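Virulence protein STM3117 (Salmonella enterica subsp. enterica serovar Typhimurium, PDB 3HUH) promotes replication of the bacterium inside host macrophages and may take part in the biosynthesis and modification of cell-wall peptidoglycan. Local coordinates at residues A[29-34]-A[132-137]. Sequence-based numbering, arbitrary orientation.
Sequences LTVSDI and DPDGNL
D134 meets V31 and S32 through its carboxylate, a clear example of one acidic side chain tying a turn to the end of a distant strand. From CB, which is directed at residues 29-34, the chain continues to CG beside the backbone N (chi1 -68°), and this torsion sends the carboxylate across to the strand end. CG of D134 lies 3.8 Å from S32 N. Beyond it the two oxygens divide the work. OD1 of D134 accepts from S32 N at 3.0 Å in a nearly straight bond (164°), met on the syn side and somewhat out of the carboxylate plane; the hydroxyl OG of S32 stands 3.1 Å from the same oxygen, though its proton has another possible acceptor. OD2 of D134 rests against the side chain of V31, 3.4 Å from V31 CB and equally near CG1, the two side chains crossing at about a right angle. OD2 of D134 also accepts a hydrogen bond from a water 2.7 Å away, which in turn accepts from D33 N, so direct and water-mediated bonds serve two successive amides just ahead of helix 34-43, where D33 is the N-cap.

In the VOC (glyoxalase) fold, this joins the end of strand 21-31 in one four-stranded sheet to the 132-137 connection between two neighbouring strands of the other. The connection is a type I beta turn from D132 to G135. OD1 of D132 accepts from D134 N, an Asx turn, and also from N136 N; the two donors arrive from opposite faces of its carboxylate plane, which probably helps hold the turn, while its OD2 bonds to Y41 of helix 34-43. Farther back along the strand the contact is looser, the CD2 methyl of L29 coming alongside the carboxamide end of N136 as the two side chains slide past each other in opposite directions.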
loop_
_atom_site.group_PDB
_atom_site.type_symbol
_atom_site.label_atom_id
_atom_site.label_comp_id
_atom_site.label_asym_id
_atom_site.label_seq_id
_atom_site.Cartn_x
_atom_site.Cartn_y
_atom_site.Cartn_z
ATOM N N LEU A 29 -0.874 -7.396 -3.363
ATOM C CA LEU A 29 0.378 -8.059 -3.048
ATOM C C LEU A 29 0.461 -9.280 -3.951
ATOM O O LEU A 29 -0.507 -10.027 -4.076
ATOM C CB LEU A 29 0.419 -8.521 -1.585
ATOM C CG LEU A 29 0.562 -7.459 -0.495
ATOM C CD1 LEU A 29 0.602 -8.141 0.875
ATOM C CD2 LEU A 29 1.846 -6.660 -0.727
ATOM N N THR A 30 1.605 -9.463 -4.603
ATOM C CA THR A 30 1.808 -10.627 -5.454
ATOM C C THR A 30 2.612 -11.593 -4.597
ATOM O O THR A 30 3.702 -11.267 -4.126
ATOM C CB THR A 30 2.566 -10.250 -6.733
ATOM O OG1 THR A 30 1.755 -9.342 -7.486
ATOM C CG2 THR A 30 2.850 -11.494 -7.585
ATOM N N VAL A 31 2.062 -12.786 -4.394
ATOM C CA VAL A 31 2.692 -13.774 -3.526
ATOM C C VAL A 31 2.920 -15.142 -4.163
ATOM O O VAL A 31 2.274 -15.500 -5.149
ATOM C CB VAL A 31 1.844 -13.950 -2.242
ATOM C CG1 VAL A 31 1.717 -12.612 -1.522
ATOM C CG2 VAL A 31 0.465 -14.484 -2.593
ATOM N N SER A 32 3.848 -15.908 -3.593
ATOM C CA SER A 32 4.135 -17.238 -4.123
ATOM C C SER A 32 3.017 -18.228 -3.802
ATOM O O SER A 32 2.656 -19.063 -4.637
ATOM C CB SER A 32 5.478 -17.755 -3.582
ATOM O OG SER A 32 5.470 -17.883 -2.172
ATOM N N ASP A 33 2.457 -18.126 -2.600
ATOM C CA ASP A 33 1.383 -19.023 -2.186
ATOM C C ASP A 33 0.324 -18.294 -1.357
ATOM O O ASP A 33 0.555 -17.939 -0.199
ATOM C CB ASP A 33 1.956 -20.183 -1.372
ATOM C CG ASP A 33 0.924 -21.256 -1.096
ATOM O OD1 ASP A 33 0.600 -22.024 -2.028
ATOM O OD2 ASP A 33 0.419 -21.320 0.040
ATOM N N ILE A 34 -0.840 -18.082 -1.957
ATOM C CA ILE A 34 -1.924 -17.389 -1.282
ATOM C C ILE A 34 -2.317 -18.037 0.050
ATOM O O ILE A 34 -2.534 -17.331 1.034
ATOM C CB ILE A 34 -3.147 -17.255 -2.228
ATOM C CG1 ILE A 34 -2.858 -16.161 -3.264
ATOM C CG2 ILE A 34 -4.411 -16.948 -1.429
ATOM C CD1 ILE A 34 -3.968 -15.913 -4.269
ATOM N N ASP A 132 6.622 -10.867 6.199
ATOM C CA ASP A 132 5.599 -11.851 5.897
ATOM C C ASP A 132 6.264 -13.020 5.170
ATOM O O ASP A 132 7.475 -13.004 4.945
ATOM C CB ASP A 132 4.433 -11.218 5.106
ATOM C CG ASP A 132 4.748 -10.953 3.642
ATOM O OD1 ASP A 132 5.890 -11.163 3.183
ATOM O OD2 ASP A 132 3.810 -10.522 2.936
ATOM N N PRO A 133 5.495 -14.055 4.808
ATOM C CA PRO A 133 6.068 -15.221 4.120
ATOM C C PRO A 133 6.901 -14.976 2.868
ATOM O O PRO A 133 7.796 -15.771 2.548
ATOM C CB PRO A 133 4.842 -16.078 3.837
ATOM C CG PRO A 133 3.986 -15.811 5.022
ATOM C CD PRO A 133 4.081 -14.301 5.142
ATOM N N ASP A 134 6.623 -13.881 2.169
ATOM C CA ASP A 134 7.348 -13.574 0.941
ATOM C C ASP A 134 8.497 -12.596 1.137
ATOM O O ASP A 134 9.215 -12.286 0.195
ATOM C CB ASP A 134 6.375 -13.042 -0.115
ATOM C CG ASP A 134 5.411 -14.110 -0.606
ATOM O OD1 ASP A 134 5.740 -14.812 -1.588
ATOM O OD2 ASP A 134 4.331 -14.265 0.005
ATOM N N GLY A 135 8.675 -12.113 2.363
ATOM C CA GLY A 135 9.760 -11.187 2.622
ATOM C C GLY A 135 9.351 -9.724 2.646
ATOM O O GLY A 135 10.198 -8.844 2.808
ATOM N N ASN A 136 8.060 -9.451 2.468
ATOM C CA ASN A 136 7.591 -8.073 2.514
ATOM C C ASN A 136 7.878 -7.549 3.918
ATOM O O ASN A 136 7.774 -8.292 4.903
ATOM C CB ASN A 136 6.084 -7.995 2.250
ATOM C CG ASN A 136 5.707 -8.448 0.847
ATOM O OD1 ASN A 136 4.784 -9.244 0.668
ATOM N ND2 ASN A 136 6.409 -7.936 -0.149
ATOM N N LEU A 137 8.256 -6.281 4.013
ATOM C CA LEU A 137 8.531 -5.688 5.315
ATOM C C LEU A 137 7.224 -5.136 5.870
ATOM O O LEU A 137 6.542 -4.341 5.209
ATOM C CB LEU A 137 9.561 -4.566 5.194
ATOM C CG LEU A 137 9.981 -3.922 6.521
ATOM C CD1 LEU A 137 10.719 -4.941 7.390
ATOM C CD2 LEU A 137 10.861 -2.721 6.239
HETATM O O HOH W 1 3.208 -16.704 -0.202
#